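Local coordinates for protein methyltransferase FkbM (Methylobacillus flagellatus KT, PDB 2PY6) that probably transfers methyl groups and has a Rossmann-like FkbM methyltransferase domain, at residues 205-216 / 396-407. Sequence-based numbering, arbitrary orientation.
Sequences YHEVERPYSTLY and HHTPDRWDTCLY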
# COMPACT_ATOMS: atom_id res chain seq x y z
N TYR A 205 -4.44 28.81 11.85
CA TYR A 205 -3.70 28.50 10.62
C TYR A 205 -4.64 28.10 9.51
O TYR A 205 -4.45 28.49 8.37
CB TYR A 205 -2.76 27.27 10.75
CG TYR A 205 -1.52 27.53 11.51
CD1 TYR A 205 -0.62 28.50 11.07
CD2 TYR A 205 -1.19 26.80 12.65
CE1 TYR A 205 0.56 28.77 11.75
CE2 TYR A 205 0.01 27.05 13.33
CZ TYR A 205 0.89 28.06 12.87
OH TYR A 205 2.08 28.38 13.52
N HIS A 206 -5.62 27.26 9.85
CA HIS A 206 -6.52 26.73 8.85
C HIS A 206 -7.32 27.78 8.09
O HIS A 206 -7.61 27.57 6.92
CB HIS A 206 -7.44 25.64 9.42
CG HIS A 206 -6.71 24.52 10.08
ND1 HIS A 206 -5.54 23.99 9.58
CD2 HIS A 206 -7.02 23.77 11.17
CE1 HIS A 206 -5.14 22.99 10.35
NE2 HIS A 206 -6.03 22.84 11.32
N GLU A 207 -7.61 28.92 8.72
CA GLU A 207 -8.37 29.98 8.08
C GLU A 207 -7.60 30.66 6.97
O GLU A 207 -8.19 31.23 6.06
CB GLU A 207 -8.75 31.09 9.11
CG GLU A 207 -9.76 30.71 10.15
CD GLU A 207 -11.20 30.54 9.67
OE1 GLU A 207 -11.56 30.68 8.47
OE2 GLU A 207 -12.00 30.23 10.54
N VAL A 208 -6.28 30.63 7.05
CA VAL A 208 -5.44 31.34 6.08
C VAL A 208 -4.48 30.47 5.22
O VAL A 208 -3.96 30.93 4.23
CB VAL A 208 -4.56 32.41 6.81
CG1 VAL A 208 -5.45 33.43 7.51
CG2 VAL A 208 -3.56 31.76 7.81
N GLU A 209 -4.25 29.23 5.64
CA GLU A 209 -3.28 28.37 4.99
C GLU A 209 -3.49 28.16 3.49
O GLU A 209 -4.61 28.13 2.99
CB GLU A 209 -3.24 27.00 5.67
CG GLU A 209 -4.36 26.04 5.22
CD GLU A 209 -4.33 24.68 5.90
OE1 GLU A 209 -4.81 24.60 7.01
OE2 GLU A 209 -3.86 23.69 5.31
N ARG A 210 -2.38 27.97 2.80
CA ARG A 210 -2.35 27.65 1.39
C ARG A 210 -1.66 26.31 1.30
O ARG A 210 -1.05 25.87 2.29
CB ARG A 210 -1.64 28.76 0.63
CG ARG A 210 -2.38 30.11 0.87
CD ARG A 210 -2.49 31.03 -0.29
NE ARG A 210 -2.70 30.29 -1.53
CZ ARG A 210 -1.88 30.29 -2.56
NH1 ARG A 210 -0.85 31.14 -2.64
NH2 ARG A 210 -2.14 29.49 -3.58
N PRO A 211 -1.82 25.58 0.18
CA PRO A 211 -1.14 24.30 0.08
C PRO A 211 0.39 24.39 0.09
O PRO A 211 0.99 25.42 -0.32
CB PRO A 211 -1.60 23.76 -1.29
CG PRO A 211 -2.84 24.49 -1.60
CD PRO A 211 -2.61 25.86 -1.02
N TYR A 212 1.01 23.32 0.58
CA TYR A 212 2.47 23.15 0.57
C TYR A 212 3.03 23.32 -0.85
O TYR A 212 4.05 24.01 -1.04
CB TYR A 212 2.84 21.79 1.22
CG TYR A 212 4.31 21.49 1.22
CD1 TYR A 212 5.18 22.16 2.07
CD2 TYR A 212 4.84 20.53 0.36
CE1 TYR A 212 6.56 21.88 2.06
CE2 TYR A 212 6.21 20.25 0.34
CZ TYR A 212 7.06 20.93 1.20
OH TYR A 212 8.40 20.64 1.19
N SER A 213 2.31 22.78 -1.83
CA SER A 213 2.67 22.90 -3.27
C SER A 213 2.80 24.31 -3.84
O SER A 213 3.33 24.50 -4.93
CB SER A 213 1.65 22.14 -4.13
OG SER A 213 0.37 22.77 -4.10
N THR A 214 2.30 25.31 -3.13
CA THR A 214 2.36 26.68 -3.57
C THR A 214 3.46 27.49 -2.89
O THR A 214 3.62 28.67 -3.17
CB THR A 214 0.96 27.36 -3.33
OG1 THR A 214 0.69 27.48 -1.93
CG2 THR A 214 -0.10 26.55 -3.97
N LEU A 215 4.23 26.84 -2.01
CA LEU A 215 5.30 27.53 -1.30
C LEU A 215 6.32 28.07 -2.30
O LEU A 215 6.73 27.35 -3.16
CB LEU A 215 5.97 26.55 -0.33
CG LEU A 215 7.09 26.99 0.63
CD1 LEU A 215 6.68 28.03 1.65
CD2 LEU A 215 7.55 25.73 1.33
N TYR A 216 6.66 29.35 -2.15
CA TYR A 216 7.67 30.13 -2.90
C TYR A 216 7.30 30.56 -4.29
O TYR A 216 7.54 31.70 -4.64
CB TYR A 216 9.04 29.42 -3.00
CG TYR A 216 9.56 28.82 -1.72
CD1 TYR A 216 9.71 29.59 -0.56
CD2 TYR A 216 9.98 27.50 -1.68
CE1 TYR A 216 10.22 29.03 0.61
CE2 TYR A 216 10.47 26.94 -0.49
CZ TYR A 216 10.59 27.69 0.64
OH TYR A 216 11.07 27.09 1.80
N HIS A 396 1.11 31.39 4.73
CA HIS A 396 1.35 30.21 5.52
C HIS A 396 1.01 29.02 4.65
O HIS A 396 -0.11 28.92 4.18
CB HIS A 396 0.51 30.20 6.79
CG HIS A 396 0.77 29.00 7.63
ND1 HIS A 396 1.89 28.90 8.43
CD2 HIS A 396 0.14 27.81 7.71
CE1 HIS A 396 1.91 27.71 9.01
NE2 HIS A 396 0.87 27.03 8.58
N HIS A 397 1.96 28.09 4.45
CA HIS A 397 1.79 27.02 3.46
C HIS A 397 1.66 25.53 3.89
O HIS A 397 1.90 24.64 3.06
CB HIS A 397 2.92 27.08 2.46
CG HIS A 397 2.98 28.33 1.66
ND1 HIS A 397 2.36 28.46 0.44
CD2 HIS A 397 3.62 29.51 1.89
CE1 HIS A 397 2.61 29.67 -0.05
NE2 HIS A 397 3.39 30.32 0.80
N THR A 398 1.31 25.24 5.14
CA THR A 398 1.00 23.87 5.54
C THR A 398 -0.23 23.91 6.45
O THR A 398 -0.62 24.98 6.91
CB THR A 398 2.17 23.15 6.33
OG1 THR A 398 2.42 23.82 7.58
CG2 THR A 398 3.45 23.06 5.52
N PRO A 399 -0.88 22.75 6.67
CA PRO A 399 -1.92 22.67 7.70
C PRO A 399 -1.35 22.66 9.13
O PRO A 399 -2.11 22.56 10.07
CB PRO A 399 -2.60 21.32 7.45
CG PRO A 399 -1.94 20.75 6.26
CD PRO A 399 -0.71 21.48 5.95
N ASP A 400 -0.02 22.76 9.30
CA ASP A 400 0.58 22.71 10.63
C ASP A 400 1.36 24.00 10.84
O ASP A 400 1.09 24.99 10.17
CB ASP A 400 1.42 21.42 10.74
CG ASP A 400 1.57 20.95 12.19
OD1 ASP A 400 1.70 21.82 13.08
OD2 ASP A 400 1.58 19.73 12.44
N ARG A 401 2.33 24.02 11.75
CA ARG A 401 3.04 25.27 12.07
C ARG A 401 4.24 25.57 11.18
O ARG A 401 4.83 26.64 11.23
CB ARG A 401 3.36 25.36 13.58
CG ARG A 401 4.09 24.22 14.20
CD ARG A 401 4.07 24.31 15.72
NE ARG A 401 4.89 25.40 16.22
CZ ARG A 401 5.07 25.67 17.52
NH1 ARG A 401 4.48 24.92 18.44
NH2 ARG A 401 5.85 26.68 17.87
N TRP A 402 4.51 24.67 10.25
CA TRP A 402 5.64 24.82 9.34
C TRP A 402 5.27 25.64 8.11
O TRP A 402 4.14 25.63 7.65
CB TRP A 402 6.11 23.44 8.85
CG TRP A 402 5.89 22.32 9.84
CD1 TRP A 402 5.17 21.17 9.63
CD2 TRP A 402 6.33 22.29 11.20
NE1 TRP A 402 5.19 20.40 10.77
CE2 TRP A 402 5.88 21.07 11.75
CE3 TRP A 402 7.07 23.16 12.01
CZ2 TRP A 402 6.14 20.70 13.07
CZ3 TRP A 402 7.34 22.79 13.32
CH2 TRP A 402 6.87 21.58 13.83
N ASP A 403 6.28 26.31 7.59
CA ASP A 403 6.27 27.04 6.34
C ASP A 403 5.41 28.28 6.23
O ASP A 403 4.74 28.51 5.23
CB ASP A 403 6.08 26.08 5.15
CG ASP A 403 7.21 25.02 5.06
OD1 ASP A 403 8.42 25.40 4.99
OD2 ASP A 403 6.85 23.83 5.01
N THR A 404 5.49 29.08 7.29
CA THR A 404 5.06 30.44 7.25
C THR A 404 6.24 31.08 6.51
O THR A 404 7.38 30.83 6.87
CB THR A 404 4.90 31.01 8.68
OG1 THR A 404 3.93 30.23 9.38
CG2 THR A 404 4.46 32.43 8.63
N CYS A 405 5.99 31.83 5.46
CA CYS A 405 7.02 32.38 4.64
C CYS A 405 6.81 33.85 4.33
O CYS A 405 5.74 34.25 3.92
CB CYS A 405 7.01 31.60 3.31
SG CYS A 405 8.37 31.98 2.20
N LEU A 406 7.86 34.65 4.48
CA LEU A 406 7.85 36.07 4.14
C LEU A 406 8.22 36.21 2.69
O LEU A 406 9.08 35.48 2.22
CB LEU A 406 8.89 36.84 4.94
CG LEU A 406 8.58 37.14 6.40
CD1 LEU A 406 9.81 37.25 7.26
CD2 LEU A 406 7.69 38.40 6.45
N TYR A 407 7.56 37.13 2.00
CA TYR A 407 7.89 37.48 0.62
C TYR A 407 8.25 38.95 0.55
O TYR A 407 7.59 39.77 1.17
CB TYR A 407 6.72 37.20 -0.30
CG TYR A 407 6.38 35.74 -0.34
CD1 TYR A 407 7.01 34.90 -1.25
CD2 TYR A 407 5.49 35.17 0.57
CE1 TYR A 407 6.73 33.57 -1.29
CE2 TYR A 407 5.21 33.82 0.53
CZ TYR A 407 5.84 33.02 -0.39
OH TYR A 407 5.55 31.67 -0.49
O HOH W 1 4.27 29.19 11.92
O HOH W 2 -1.49 32.51 4.41
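Tyr205 and His396 meet in an offset stack, ring centroids 4.2 Å apart and planes 22° from parallel. Tyr205 CD1 sits over the centre of the imidazole. Asp400 O lies over a face of the Tyr205 ring and also accepts a bond from His396 NE2, 2.6 Å away. At the other nitrogen, His396 ND1 pairs with Thr404 OG1. Both nitrogens are engaged, which should limit rotation of the ring. One water joins Tyr205 OH, Arg401 O and Thr404 OG1.

His397 is the second centre. Its ND1 donates to Thr214 OG1 at 3.1 Å, almost exactly in the ring plane, and more weakly to Pro211 O. Leu215 CA lies over a face of this imidazole, 3.7 Å from the His397 ring centroid, as a CH-pi contact. The extended chi1 of Leu215 (-177°) brings its CD1 branch against the same ring, with Leu215 CD1 3.4 Å from His397 CD2. Thr214 OG1 in turn donates to Pro211 O. His397 NE2 reaches Tyr407 OH by a weak bond, and that hydroxyl accepts from Tyr216 N. Beside it, Cys405 SG approaches the edge of the Tyr216 ring.

Between the two histidines, Arg210 N donates to His396 O at 2.8 Å. Glu209 OE2 packs against Pro399, while OE1 takes a bond from His206 ND1. The Arg210 guanidinium turns to Glu209 O and His206 O of the second subunit, and Tyr212 OH bonds Glu239.

The contact lays the chain after helix 203-208 against the connection between antiparallel strands 392-396 and 404-408, at the edge of the seven-strand sheet, whose order 3-2-1-4-5-7-6 is that of the class I methyltransferase fold. Many of its polar groups bond across or within the contact, and several bond outside it. Both histidine rings are held by hydrogen bonds as well as packing, consistent with fixed orientations beside a subunit interface.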